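Local structure of lipid binding hydrolase (Escherichia coli, 2IF6) at residues Val72-Gly77 with Thr175-Glu180; Pro5-Ile10 with Met36-Asn41; Gly129-Leu134 with Thr161-Gln166; Gln24-Ser29 with Phe137-Pro142; Gln85-Thr90 with Gln121-Met126. The protein is of unconfirmed function but belongs to a family of permuted papain-like amidases and is probably a hydrolase. One frame throughout, in Å; residues are numbered along the deposited sequence.

Interaction 1: Val72-Gly77 with Thr175-Glu180; sequences VRRVEG and TTVAKE
Two arginines lie on opposite faces of this strand pair and each is turned against a different neighbour. Arg-73 bends at chi2 and chi3, which folds its guanidinium back over the partner strand: NH1 donates to Thr-176 OG1 at 2.9 Å, with the hydroxyl only 8° out of the guanidinium plane, while Thr-175 CA lies over one face of the group. NH2 of the same arginine goes to the carbonyl of Phe-169, whose ring also makes a cation-pi contact; partners at NH1 and NH2 and this ring together limit how the group can turn.

Arg-74 instead runs out with CG anti to the backbone N (chi1 171°) and passes Val-177 at about a right angle. Its CB is 3.6 Å from Val-177 CG1, and Val-177 CG2 sits over the rim of its guanidinium; the charged end is claimed by Asp-9 through NE. That same CG2 also packs on Val-72 CG1 at 3.5 Å, and Val-72 CG2 meets Ala-178 CB at 3.7 Å.

Between the two faces, the backbones pair: Val-72 N donates to Ala-178 O while Val-72 O takes Val-177 N at 2.9 Å, and Arg-74 and Thr-175 exchange two more bonds, Arg-74 N to Thr-175 O being 2.8 Å. Val-177 and Ala-178 therefore both face Val-72: a classic beta bulge, here where strand 174-180 closes one edge of the six-stranded antiparallel sheet.

Interaction 2: Pro5-Ile10 with Met36-Asn41; sequences PQTGDI and MLVMRN
Asp-9 O is the acceptor of the shortest polar bond here, taking Leu-37 N at 2.7 Å almost straight (174° at the hydrogen). Met-36 CA adds a CA-H...O contact to the same oxygen. One step back, Gly-8 N donates to Leu-37 O at 2.8 Å, and Thr-7 extends the pairing with its side chain: OG1, anti to the carbonyl carbon (chi1 -67°), accepts Met-39 N at 3.0 Å, a side-chain oxygen and not a carbonyl taking this N-H.

Gln-6 to Asp-9 forms a type II beta turn, with Gly-8 at the positive-phi position. Gln-6 N also reaches Asp-9 OD2 at 3.1 Å, from above the carboxylate plane; Trp-3 NE1 is a second donor to that oxygen, while OD1 turns to Arg-74.

Apolar groups fill in around the turn. Met-39 curls at chi2 and chi3 so that SD rests 3.9 Å from Pro-5 CB, Leu-37 CD1 approaches that same CB, and Met-36 CG lies 3.6 Å from Gly-8 CA.

The turn leads into strand 10-13, next to strand 33-40 in the sheet. Pro-44 of strand 43-49 touches Pro-5, Leu-37 and Met-39, and Met-36 packs on Leu-87 of helix 81-91 and Val-119 of helix 112-124.

Interaction 3: Gly129-Leu134 with Thr161-Gln166; sequences GEQQKL and TVVSPQ
Gln-131 crosses obliquely over Thr-161 and Val-163. Its CB stands 3.9 Å from Thr-161 CG2 and nearly as close to Val-162 O. With CG beside the backbone N (chi1 -64°) the chain heads over the second segment, and CG comes 3.6 Å from Val-163 CG2 while still touching the threonine methyl. From there the chain is extended: CD lies 3.6 Å from Thr-161 CG2, and OE1 ends 3.4 Å from that methyl. One methyl thus accompanies the glutamine from CB to the amide oxygen, a van der Waals contact without a hydrogen bond between these side chains.

The backbones carry the polar part. Gln-132 and Val-162 form an antiparallel hydrogen-bonded pair: Val-162 N gives a bond of 2.7 Å to Gln-132 O, and Gln-132 N returns one of 3.1 Å to Val-162 O, both close to straight. Past this pair the strands separate and a water takes over. It donates to Glu-130 O at 2.6 Å and to Val-162 O, and accepts from Ser-164 N, so three backbone groups are joined where direct pairing has stopped. On the far side of the pair, Leu-134 CB packs loosely against Val-162 CG2.

The result is a small two-stranded antiparallel sheet, separate from the main six-stranded one. Ser-164 then N-caps helix 165-169 through OG to Ala-167 N. Trp-117 of helix 112-124 packs against both Gln-131 and Val-163, and Ser-113 of that helix binds Val-163 O, tying the little sheet to the helix.

Interaction 4: Gln24-Ser29 with Phe137-Pro142; sequences QLATHS and FDLSNP
A Schellman motif ends helix 20-27, and the loop leading to helix 142-152 docks on it, with His-28 and Asp-138 meeting across the junction. His-28 is the residue with positive phi that leaves the helix; Ser-29 N bonds back to Gln-24 O, and a weak bond runs from His-28 N to Leu-25 O. The imidazole reaches across to the loop, where NE2 donates to Asp-138 OD2 at 2.7 Å, nearly straight at 173°. The carboxylate oxygen lies in the ring plane and uses its anti lone pair, although ring and carboxylate planes are 65° apart.

Asp-138 holds its other oxygen for its own loop. OD1 receives Ser-140 OG on the syn lone pair at 2.7 Å and Ser-140 N from the anti side, the latter making an Asx turn. Bonds to both oxygens probably restrict the rotation of the carboxylate, and its charge would tend to favour a protonated imidazole.

The backbone is tied down as well. Asp-138 N points at Ala-26 O, a carbonyl of the last helical turn, with a 3.0 Å bond on a lone pair in the carbonyl plane. That oxygen also lies at the edge of the Phe-137 ring, 3.6 Å from CD1. The Thr-27 and Phe-137 side chains lie side by side, pointing the same way, with Thr-27 CG2 3.9 Å from Phe-137 CD1. Asn-141 N-caps the next helix, its OD1 bonding Leu-143 N. Leu-25 CD1 rests against the Asn-141 amide, 3.7 Å from OD1.

Interaction 5: Gln85-Thr90 with Gln121-Met126; sequences QKLAQT and QNALGM
Ala-123 CB is pressed into the surface of helix 81-91, whereas the flanks, with Lys-86 on one and Asn-122 on the other, touch only lightly. The methyl sits 3.2 Å from Thr-90 OG1 and 3.4 Å from Lys-86 O, with Leu-87 CD2 also against it at 4.0 Å. The hydroxyl beside the methyl is turned back on its own helix: chi1 of -61° puts OG1 beside the backbone N, and it donates to Lys-86 O at 3.0 Å. That carbonyl also accepts Thr-90 N, the two donors arriving from opposite faces of its plane. The polar atoms facing the methyl are therefore engaged within helix 81-91, and no hydrogen bond crosses the contact.

Here the last turn of helix 112-124 packs against the middle of helix 81-91, a helix-helix contact centred on Ala-123, with the CA atoms of Leu-87 and Ala-123 5.4 Å apart. The helix stops just beyond, where Gly-125 takes a positive phi.

Leu-87, which is buried, meets Leu-124 at about a right angle, Leu-87 CD2 lying 4.0 Å from Leu-124 CD1, and Leu-87 continues onto Val-119 and Tyr-120 of the same partner helix.

On the looser side, Lys-86 touches with its aliphatic part, CB 4.0 Å from Leu-124 CD2, before the extended chain carries NZ away to a long, weak ion pair with Glu-82. At the other flank Thr-90 CG2 brushes the exposed Asn-122 at CB, 4.0 Å away, while the asparagine's ND2 turns back to Lys-118 O.

Interactions 1 and 2 share the main sheet and are joined directly, by the salt bridge between Arg-74 and Asp-9 and by a probable bond from Arg-73 N to Ile-10 O. Interaction 2 is the most buried of the five, interaction 1 a surface edge. Interaction 5, partly buried, covers part of interaction 2, Leu-87 lying on Gly-8, and differs from the rest in having no hydrogen bond across its segments. Interactions 3 and 4 form a second group beyond the chain's centre from interaction 2; Phe-137 packs on Val-162, and Ser-29 bonds Gln-166. There, interaction 3 is partly buried and uses backbone pairs and water, whereas interaction 4, at the surface, adds a histidine-carboxylate bond to a backbone one.

Interaction 1: Val72-Gly77 with Thr175-Glu180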
# COMPACT_ATOMS: atom_id res chain seq x y z
N VAL A 72 -0.60 -11.22 -3.81
CA VAL A 72 0.44 -10.48 -4.52
C VAL A 72 -0.04 -10.15 -5.92
O VAL A 72 -0.52 -11.04 -6.62
CB VAL A 72 1.74 -11.32 -4.63
CG1 VAL A 72 2.79 -10.52 -5.35
CG2 VAL A 72 2.26 -11.71 -3.21
N ARG A 73 0.11 -8.89 -6.33
CA ARG A 73 -0.22 -8.49 -7.70
C ARG A 73 1.06 -8.13 -8.45
O ARG A 73 2.03 -7.66 -7.86
CB ARG A 73 -1.16 -7.29 -7.69
CG ARG A 73 -2.46 -7.57 -6.94
CD ARG A 73 -3.47 -8.25 -7.85
NE ARG A 73 -4.34 -7.31 -8.54
CZ ARG A 73 -5.34 -7.69 -9.34
NH1 ARG A 73 -5.59 -8.99 -9.53
NH2 ARG A 73 -6.07 -6.77 -9.95
N ARG A 74 1.06 -8.37 -9.75
CA ARG A 74 2.22 -8.02 -10.59
C ARG A 74 1.76 -7.45 -11.91
O ARG A 74 0.71 -7.85 -12.43
CB ARG A 74 3.07 -9.29 -10.84
CG ARG A 74 4.19 -9.10 -11.90
CD ARG A 74 5.00 -10.39 -12.14
NE ARG A 74 5.53 -10.92 -10.88
CZ ARG A 74 5.96 -12.17 -10.71
NH1 ARG A 74 5.96 -13.01 -11.75
NH2 ARG A 74 6.44 -12.55 -9.51
N VAL A 75 2.56 -6.57 -12.52
CA VAL A 75 2.15 -6.09 -13.82
C VAL A 75 2.05 -7.28 -14.76
O VAL A 75 2.96 -8.11 -14.82
CB VAL A 75 3.14 -5.02 -14.35
CG1 VAL A 75 2.85 -4.74 -15.84
CG2 VAL A 75 3.03 -3.73 -13.47
N GLU A 76 0.95 -7.37 -15.50
CA GLU A 76 0.66 -8.53 -16.32
C GLU A 76 1.72 -8.70 -17.42
O GLU A 76 2.06 -7.71 -18.13
CB GLU A 76 -0.75 -8.45 -16.93
CG GLU A 76 -1.28 -9.87 -17.22
CD GLU A 76 -2.58 -9.89 -17.95
OE1 GLU A 76 -3.19 -8.82 -18.09
OE2 GLU A 76 -3.00 -10.99 -18.35
N GLY A 77 2.23 -9.92 -17.52
CA GLY A 77 3.39 -10.22 -18.41
C GLY A 77 4.78 -9.93 -17.82
O GLY A 77 5.82 -10.24 -18.44
N THR A 175 -2.12 -8.36 -12.44
CA THR A 175 -2.71 -9.67 -12.36
C THR A 175 -2.26 -10.29 -11.04
O THR A 175 -1.21 -9.91 -10.52
CB THR A 175 -2.22 -10.56 -13.58
OG1 THR A 175 -2.96 -11.77 -13.59
CG2 THR A 175 -0.74 -10.91 -13.47
N THR A 176 -2.99 -11.28 -10.53
CA THR A 176 -2.56 -11.91 -9.29
C THR A 176 -1.55 -13.04 -9.52
O THR A 176 -1.82 -13.95 -10.30
CB THR A 176 -3.76 -12.51 -8.55
OG1 THR A 176 -4.73 -11.50 -8.29
CG2 THR A 176 -3.31 -13.19 -7.28
N VAL A 177 -0.43 -13.01 -8.80
CA VAL A 177 0.65 -14.00 -8.99
C VAL A 177 0.89 -14.85 -7.72
O VAL A 177 1.64 -15.83 -7.75
CB VAL A 177 1.97 -13.33 -9.44
CG1 VAL A 177 1.79 -12.66 -10.82
CG2 VAL A 177 2.48 -12.34 -8.38
N ALA A 178 0.25 -14.49 -6.60
CA ALA A 178 0.35 -15.31 -5.38
C ALA A 178 -0.81 -15.01 -4.49
O ALA A 178 -1.26 -13.86 -4.42
CB ALA A 178 1.62 -15.04 -4.64
N LYS A 179 -1.31 -16.04 -3.81
CA LYS A 179 -2.45 -15.83 -2.93
C LYS A 179 -2.44 -16.85 -1.87
O LYS A 179 -2.55 -18.06 -2.16
CB LYS A 179 -3.76 -15.92 -3.69
CG LYS A 179 -4.76 -14.95 -3.14
CD LYS A 179 -6.15 -15.46 -3.24
CE LYS A 179 -6.54 -15.76 -4.64
NZ LYS A 179 -7.80 -16.51 -4.50
N GLU A 180 -2.32 -16.40 -0.63
CA GLU A 180 -2.60 -17.29 0.52
C GLU A 180 -3.67 -16.58 1.31
O GLU A 180 -3.36 -15.85 2.25
CB GLU A 180 -1.37 -17.50 1.39
CG GLU A 180 -0.22 -18.21 0.67
CD GLU A 180 -0.41 -19.70 0.63
OE1 GLU A 180 -1.13 -20.23 1.52
OE2 GLU A 180 0.18 -20.35 -0.27

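Interaction 2: Pro5-Ile10 with Met36-Asn41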
# COMPACT_ATOMS: atom_id res chain seq x y z
N PRO A 5 9.16 -14.37 -6.05
CA PRO A 5 9.12 -12.93 -5.84
C PRO A 5 9.99 -12.18 -6.83
O PRO A 5 11.11 -12.65 -7.17
CB PRO A 5 9.64 -12.75 -4.39
CG PRO A 5 9.21 -14.06 -3.71
CD PRO A 5 9.43 -15.10 -4.80
N GLN A 6 9.46 -11.08 -7.34
CA GLN A 6 10.20 -10.18 -8.23
C GLN A 6 10.03 -8.75 -7.77
O GLN A 6 8.96 -8.38 -7.27
CB GLN A 6 9.72 -10.33 -9.69
CG GLN A 6 10.04 -11.69 -10.31
CD GLN A 6 9.33 -11.96 -11.65
OE1 GLN A 6 8.73 -11.09 -12.21
NE2 GLN A 6 9.42 -13.19 -12.13
N THR A 7 11.06 -7.94 -7.98
CA THR A 7 11.02 -6.54 -7.62
C THR A 7 9.84 -5.86 -8.34
O THR A 7 9.64 -6.06 -9.57
CB THR A 7 12.32 -5.82 -8.05
OG1 THR A 7 13.42 -6.32 -7.28
CG2 THR A 7 12.16 -4.31 -7.83
N GLY A 8 9.08 -5.08 -7.59
CA GLY A 8 7.87 -4.50 -8.11
C GLY A 8 6.56 -5.21 -7.76
O GLY A 8 5.51 -4.58 -7.88
N ASP A 9 6.58 -6.50 -7.37
CA ASP A 9 5.35 -7.20 -6.99
C ASP A 9 4.72 -6.44 -5.83
O ASP A 9 5.43 -5.99 -4.90
CB ASP A 9 5.60 -8.66 -6.53
CG ASP A 9 6.07 -9.56 -7.64
OD1 ASP A 9 6.09 -9.12 -8.85
OD2 ASP A 9 6.43 -10.71 -7.31
N ILE A 10 3.42 -6.23 -5.90
CA ILE A 10 2.75 -5.44 -4.86
C ILE A 10 2.01 -6.41 -3.98
O ILE A 10 1.23 -7.22 -4.48
CB ILE A 10 1.80 -4.39 -5.46
CG1 ILE A 10 2.57 -3.53 -6.49
CG2 ILE A 10 1.20 -3.51 -4.34
CD1 ILE A 10 1.67 -2.60 -7.38
N MET A 36 5.81 -3.08 -1.52
CA MET A 36 6.29 -3.50 -2.84
C MET A 36 7.54 -4.31 -2.63
O MET A 36 8.44 -3.91 -1.85
CB MET A 36 6.59 -2.28 -3.73
CG MET A 36 7.16 -2.55 -5.21
SD MET A 36 7.71 -1.01 -5.98
CE MET A 36 9.39 -0.82 -5.28
N LEU A 37 7.61 -5.44 -3.32
CA LEU A 37 8.77 -6.34 -3.23
C LEU A 37 9.99 -5.62 -3.83
O LEU A 37 9.87 -4.95 -4.86
CB LEU A 37 8.51 -7.66 -3.96
CG LEU A 37 7.85 -8.85 -3.24
CD1 LEU A 37 8.80 -9.44 -2.24
CD2 LEU A 37 6.52 -8.45 -2.60
N VAL A 38 11.13 -5.73 -3.14
CA VAL A 38 12.44 -5.35 -3.70
C VAL A 38 13.41 -6.51 -3.40
O VAL A 38 13.58 -6.89 -2.22
CB VAL A 38 12.99 -4.01 -3.18
CG1 VAL A 38 14.39 -3.73 -3.74
CG2 VAL A 38 12.08 -2.88 -3.57
N MET A 39 13.97 -7.10 -4.45
CA MET A 39 15.00 -8.12 -4.31
C MET A 39 16.34 -7.44 -4.05
O MET A 39 16.82 -6.63 -4.85
CB MET A 39 15.05 -9.07 -5.53
CG MET A 39 13.69 -9.62 -5.94
SD MET A 39 12.71 -10.42 -4.63
CE MET A 39 13.69 -11.87 -4.38
N ARG A 40 16.91 -7.71 -2.89
CA ARG A 40 18.19 -7.12 -2.51
C ARG A 40 19.17 -8.26 -2.35
O ARG A 40 18.94 -9.17 -1.54
CB ARG A 40 18.06 -6.33 -1.23
CG ARG A 40 17.02 -5.22 -1.27
CD ARG A 40 16.82 -4.68 0.14
NE ARG A 40 17.86 -3.74 0.57
CZ ARG A 40 18.18 -3.50 1.84
NH1 ARG A 40 17.55 -4.14 2.83
NH2 ARG A 40 19.11 -2.63 2.14
N ASN A 41 20.22 -8.28 -3.17
CA ASN A 41 21.12 -9.45 -3.24
C ASN A 41 20.32 -10.74 -3.39
O ASN A 41 20.60 -11.75 -2.74
CB ASN A 41 22.06 -9.49 -2.02
CG ASN A 41 23.25 -10.42 -2.20
OD1 ASN A 41 24.21 -10.35 -1.43
ND2 ASN A 41 23.19 -11.32 -3.18

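Interaction 3: Gly129-Leu134 with Thr161-Gln166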
# COMPACT_ATOMS: atom_id res chain seq x y z
N GLY A 129 -3.59 2.59 -10.04
CA GLY A 129 -4.68 2.91 -9.14
C GLY A 129 -5.28 4.28 -9.31
O GLY A 129 -4.58 5.27 -9.63
N GLU A 130 -6.60 4.34 -9.11
CA GLU A 130 -7.36 5.56 -9.27
C GLU A 130 -7.24 6.37 -7.96
O GLU A 130 -7.25 5.80 -6.85
CB GLU A 130 -8.82 5.26 -9.60
CG GLU A 130 -9.06 4.51 -10.93
CD GLU A 130 -8.44 5.23 -12.15
OE1 GLU A 130 -8.92 6.32 -12.54
OE2 GLU A 130 -7.45 4.70 -12.70
N GLN A 131 -7.10 7.68 -8.09
CA GLN A 131 -7.12 8.56 -6.94
C GLN A 131 -8.54 9.04 -6.78
O GLN A 131 -9.26 9.20 -7.77
CB GLN A 131 -6.25 9.79 -7.21
CG GLN A 131 -4.76 9.56 -7.39
CD GLN A 131 -4.01 10.84 -7.80
OE1 GLN A 131 -4.62 11.87 -8.12
NE2 GLN A 131 -2.69 10.78 -7.79
N GLN A 132 -8.95 9.28 -5.54
CA GLN A 132 -10.20 9.98 -5.30
C GLN A 132 -10.09 10.82 -4.02
O GLN A 132 -9.07 10.77 -3.32
CB GLN A 132 -11.41 9.04 -5.30
CG GLN A 132 -11.53 8.15 -4.10
CD GLN A 132 -12.81 7.28 -4.06
OE1 GLN A 132 -13.46 7.00 -5.08
NE2 GLN A 132 -13.19 6.86 -2.86
N LYS A 133 -11.11 11.62 -3.74
CA LYS A 133 -11.05 12.50 -2.54
C LYS A 133 -11.45 11.72 -1.31
O LYS A 133 -12.23 10.78 -1.38
CB LYS A 133 -11.96 13.71 -2.72
CG LYS A 133 -11.39 14.78 -3.62
CD LYS A 133 -12.44 15.83 -3.90
CE LYS A 133 -11.81 16.99 -4.62
NZ LYS A 133 -12.80 18.03 -4.98
N LEU A 134 -10.92 12.12 -0.15
CA LEU A 134 -11.27 11.45 1.10
C LEU A 134 -12.78 11.36 1.30
O LEU A 134 -13.29 10.33 1.74
CB LEU A 134 -10.60 12.12 2.31
CG LEU A 134 -11.01 11.53 3.66
CD1 LEU A 134 -10.40 10.15 3.79
CD2 LEU A 134 -10.60 12.46 4.81
N THR A 161 -6.77 14.45 -1.92
CA THR A 161 -6.55 13.35 -2.87
C THR A 161 -5.95 12.14 -2.16
O THR A 161 -4.85 12.26 -1.59
CB THR A 161 -5.51 13.82 -3.92
OG1 THR A 161 -6.06 14.92 -4.66
CG2 THR A 161 -5.12 12.66 -4.90
N VAL A 162 -6.62 10.99 -2.20
CA VAL A 162 -6.12 9.78 -1.54
C VAL A 162 -6.03 8.58 -2.50
O VAL A 162 -6.82 8.49 -3.45
CB VAL A 162 -7.05 9.37 -0.38
CG1 VAL A 162 -6.65 8.00 0.18
CG2 VAL A 162 -7.01 10.42 0.74
N VAL A 163 -5.09 7.66 -2.23
CA VAL A 163 -5.05 6.38 -2.96
C VAL A 163 -5.13 5.27 -1.93
O VAL A 163 -4.27 5.18 -1.06
CB VAL A 163 -3.74 6.20 -3.77
CG1 VAL A 163 -3.68 4.79 -4.41
CG2 VAL A 163 -3.67 7.25 -4.85
N SER A 164 -6.14 4.41 -2.03
CA SER A 164 -6.26 3.32 -1.05
C SER A 164 -5.49 2.05 -1.49
O SER A 164 -5.09 1.92 -2.67
CB SER A 164 -7.73 2.99 -0.84
OG SER A 164 -8.30 2.45 -2.02
N PRO A 165 -5.27 1.11 -0.55
CA PRO A 165 -4.75 -0.19 -0.96
C PRO A 165 -5.68 -0.86 -1.97
O PRO A 165 -5.18 -1.40 -2.96
CB PRO A 165 -4.68 -0.99 0.35
CG PRO A 165 -4.55 0.08 1.40
CD PRO A 165 -5.39 1.22 0.92
N GLN A 166 -7.00 -0.85 -1.74
CA GLN A 166 -7.92 -1.45 -2.73
C GLN A 166 -7.76 -0.80 -4.12
O GLN A 166 -7.81 -1.49 -5.15
CB GLN A 166 -9.40 -1.35 -2.26
CG GLN A 166 -10.40 -2.18 -3.12
CD GLN A 166 -10.10 -3.69 -3.16
OE1 GLN A 166 -9.93 -4.33 -2.13
NE2 GLN A 166 -10.06 -4.27 -4.37
O HOH W 1 -7.92 5.87 -4.29

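Interaction 4: Gln24-Ser29 with Phe137-Pro142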
# COMPACT_ATOMS: atom_id res chain seq x y z
N GLN A 24 -10.67 -0.87 6.17
CA GLN A 24 -11.40 -1.91 5.41
C GLN A 24 -12.82 -1.46 5.06
O GLN A 24 -13.31 -1.61 3.93
CB GLN A 24 -11.45 -3.19 6.23
CG GLN A 24 -10.10 -3.87 6.45
CD GLN A 24 -10.28 -5.17 7.19
OE1 GLN A 24 -11.05 -5.23 8.16
NE2 GLN A 24 -9.61 -6.21 6.74
N LEU A 25 -13.48 -0.86 6.04
CA LEU A 25 -14.85 -0.41 5.88
C LEU A 25 -15.00 0.78 4.92
O LEU A 25 -15.83 0.76 4.03
CB LEU A 25 -15.40 -0.03 7.25
CG LEU A 25 -15.84 -1.16 8.18
CD1 LEU A 25 -16.20 -0.48 9.48
CD2 LEU A 25 -17.02 -1.92 7.57
N ALA A 26 -14.21 1.83 5.13
CA ALA A 26 -14.24 3.01 4.29
C ALA A 26 -13.89 2.71 2.81
O ALA A 26 -14.32 3.42 1.88
CB ALA A 26 -13.27 4.06 4.84
N THR A 27 -13.06 1.68 2.60
CA THR A 27 -12.53 1.49 1.24
C THR A 27 -13.13 0.27 0.55
O THR A 27 -12.72 -0.05 -0.60
CB THR A 27 -11.01 1.30 1.22
OG1 THR A 27 -10.69 0.06 1.87
CG2 THR A 27 -10.27 2.51 1.84
N HIS A 28 -14.06 -0.37 1.26
CA HIS A 28 -14.79 -1.58 0.90
C HIS A 28 -13.84 -2.71 0.55
O HIS A 28 -13.90 -3.27 -0.55
CB HIS A 28 -15.81 -1.34 -0.24
CG HIS A 28 -17.00 -0.51 0.16
ND1 HIS A 28 -18.10 -0.35 -0.65
CD2 HIS A 28 -17.24 0.23 1.27
CE1 HIS A 28 -18.98 0.44 -0.05
NE2 HIS A 28 -18.48 0.81 1.12
N SER A 29 -12.94 -3.04 1.45
CA SER A 29 -11.80 -3.86 1.06
C SER A 29 -11.41 -4.72 2.22
O SER A 29 -11.63 -4.32 3.37
CB SER A 29 -10.61 -2.95 0.67
OG SER A 29 -9.46 -3.71 0.32
N PHE A 137 -14.86 8.27 -0.15
CA PHE A 137 -14.86 6.95 0.47
C PHE A 137 -16.16 6.79 1.22
O PHE A 137 -16.99 7.72 1.21
CB PHE A 137 -13.60 6.76 1.32
CG PHE A 137 -12.36 6.63 0.47
CD1 PHE A 137 -11.97 5.41 -0.05
CD2 PHE A 137 -11.62 7.76 0.12
CE1 PHE A 137 -10.83 5.30 -0.86
CE2 PHE A 137 -10.48 7.66 -0.70
CZ PHE A 137 -10.09 6.44 -1.18
N ASP A 138 -16.37 5.62 1.81
CA ASP A 138 -17.58 5.33 2.55
C ASP A 138 -17.33 5.63 4.02
O ASP A 138 -16.67 4.87 4.72
CB ASP A 138 -18.00 3.88 2.35
CG ASP A 138 -19.36 3.55 2.99
OD1 ASP A 138 -19.95 4.42 3.70
OD2 ASP A 138 -19.83 2.42 2.78
N LEU A 139 -17.86 6.76 4.47
CA LEU A 139 -17.58 7.28 5.81
C LEU A 139 -18.83 7.19 6.68
O LEU A 139 -18.86 7.71 7.81
CB LEU A 139 -17.06 8.73 5.73
CG LEU A 139 -15.85 9.00 4.83
CD1 LEU A 139 -15.42 10.44 4.96
CD2 LEU A 139 -14.64 8.08 5.10
N SER A 140 -19.82 6.47 6.17
CA SER A 140 -21.09 6.33 6.83
C SER A 140 -21.03 5.46 8.09
O SER A 140 -21.71 5.75 9.05
CB SER A 140 -22.16 5.85 5.85
OG SER A 140 -21.95 4.50 5.52
N ASN A 141 -20.18 4.43 8.13
CA ASN A 141 -20.15 3.56 9.31
C ASN A 141 -19.67 4.31 10.57
O ASN A 141 -18.70 5.03 10.50
CB ASN A 141 -19.26 2.33 9.07
CG ASN A 141 -19.52 1.20 10.06
OD1 ASN A 141 -19.03 1.22 11.20
ND2 ASN A 141 -20.25 0.18 9.61
N PRO A 142 -20.37 4.14 11.71
CA PRO A 142 -20.03 4.84 12.95
C PRO A 142 -18.64 4.49 13.48
O PRO A 142 -18.00 5.33 14.13
CB PRO A 142 -21.09 4.36 13.95
CG PRO A 142 -22.22 3.88 13.11
CD PRO A 142 -21.55 3.27 11.90
O HOH W 2 -19.06 1.17 5.03

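Interaction 5: Gln85-Thr90 with Gln121-Met126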
# COMPACT_ATOMS: atom_id res chain seq x y z
N GLN A 85 14.88 -2.36 -11.94
CA GLN A 85 15.97 -1.49 -11.47
C GLN A 85 15.51 -0.03 -11.32
O GLN A 85 16.01 0.70 -10.46
CB GLN A 85 17.17 -1.52 -12.42
CG GLN A 85 18.00 -2.81 -12.32
CD GLN A 85 19.03 -3.01 -13.45
OE1 GLN A 85 19.17 -2.18 -14.37
NE2 GLN A 85 19.75 -4.14 -13.37
N LYS A 86 14.57 0.41 -12.15
CA LYS A 86 14.05 1.78 -11.98
C LYS A 86 13.14 1.89 -10.74
O LYS A 86 13.21 2.90 -10.01
CB LYS A 86 13.34 2.27 -13.24
CG LYS A 86 14.30 2.58 -14.37
CD LYS A 86 13.54 2.92 -15.65
CE LYS A 86 14.51 3.17 -16.81
NZ LYS A 86 13.77 3.60 -18.04
N LEU A 87 12.32 0.87 -10.50
CA LEU A 87 11.49 0.85 -9.27
C LEU A 87 12.37 0.83 -8.04
O LEU A 87 12.16 1.61 -7.10
CB LEU A 87 10.54 -0.36 -9.24
CG LEU A 87 9.38 -0.31 -10.24
CD1 LEU A 87 8.82 -1.70 -10.35
CD2 LEU A 87 8.29 0.75 -9.92
N ALA A 88 13.37 -0.06 -8.04
CA ALA A 88 14.30 -0.15 -6.91
C ALA A 88 15.00 1.19 -6.61
O ALA A 88 15.08 1.59 -5.45
CB ALA A 88 15.30 -1.27 -7.15
N GLN A 89 15.48 1.86 -7.66
CA GLN A 89 16.18 3.16 -7.60
C GLN A 89 15.32 4.28 -7.03
O GLN A 89 15.74 5.07 -6.18
CB GLN A 89 16.58 3.55 -9.04
CG GLN A 89 17.59 4.69 -9.20
CD GLN A 89 18.07 4.86 -10.65
OE1 GLN A 89 17.27 4.80 -11.61
NE2 GLN A 89 19.37 5.12 -10.81
N THR A 90 14.11 4.37 -7.56
CA THR A 90 13.14 5.36 -7.10
C THR A 90 12.73 5.12 -5.66
O THR A 90 12.60 6.07 -4.91
CB THR A 90 11.90 5.35 -8.00
OG1 THR A 90 12.30 5.69 -9.32
CG2 THR A 90 10.86 6.36 -7.54
N GLN A 121 4.75 5.64 -10.26
CA GLN A 121 4.47 6.79 -11.11
C GLN A 121 5.80 7.43 -11.45
O GLN A 121 6.06 7.76 -12.60
CB GLN A 121 3.53 7.76 -10.39
CG GLN A 121 3.69 9.28 -10.73
CD GLN A 121 3.43 9.63 -12.18
OE1 GLN A 121 4.03 10.57 -12.73
NE2 GLN A 121 2.54 8.88 -12.82
N ASN A 122 6.65 7.61 -10.45
CA ASN A 122 7.90 8.32 -10.68
C ASN A 122 8.97 7.50 -11.40
O ASN A 122 9.75 8.06 -12.15
CB ASN A 122 8.40 8.95 -9.39
CG ASN A 122 7.60 10.19 -9.02
OD1 ASN A 122 7.59 11.17 -9.77
ND2 ASN A 122 6.87 10.13 -7.92
N ALA A 123 8.94 6.19 -11.22
CA ALA A 123 9.92 5.33 -11.89
C ALA A 123 9.54 4.97 -13.34
O ALA A 123 10.39 5.01 -14.25
CB ALA A 123 10.19 4.07 -11.08
N LEU A 124 8.28 4.59 -13.57
CA LEU A 124 7.85 4.02 -14.85
C LEU A 124 6.79 4.88 -15.56
O LEU A 124 6.38 4.55 -16.67
CB LEU A 124 7.30 2.59 -14.65
CG LEU A 124 8.19 1.58 -13.87
CD1 LEU A 124 7.54 0.22 -13.83
CD2 LEU A 124 9.61 1.51 -14.54
N GLY A 125 6.33 5.93 -14.89
CA GLY A 125 5.19 6.74 -15.37
C GLY A 125 3.89 5.96 -15.48
O GLY A 125 3.04 6.29 -16.31
N MET A 126 3.72 4.93 -14.65
CA MET A 126 2.47 4.18 -14.59
C MET A 126 1.64 4.70 -13.42
O MET A 126 2.17 4.92 -12.33
CB MET A 126 2.73 2.67 -14.36
CG MET A 126 3.55 1.95 -15.44
SD MET A 126 3.80 0.16 -15.11
CE MET A 126 2.29 -0.28 -14.30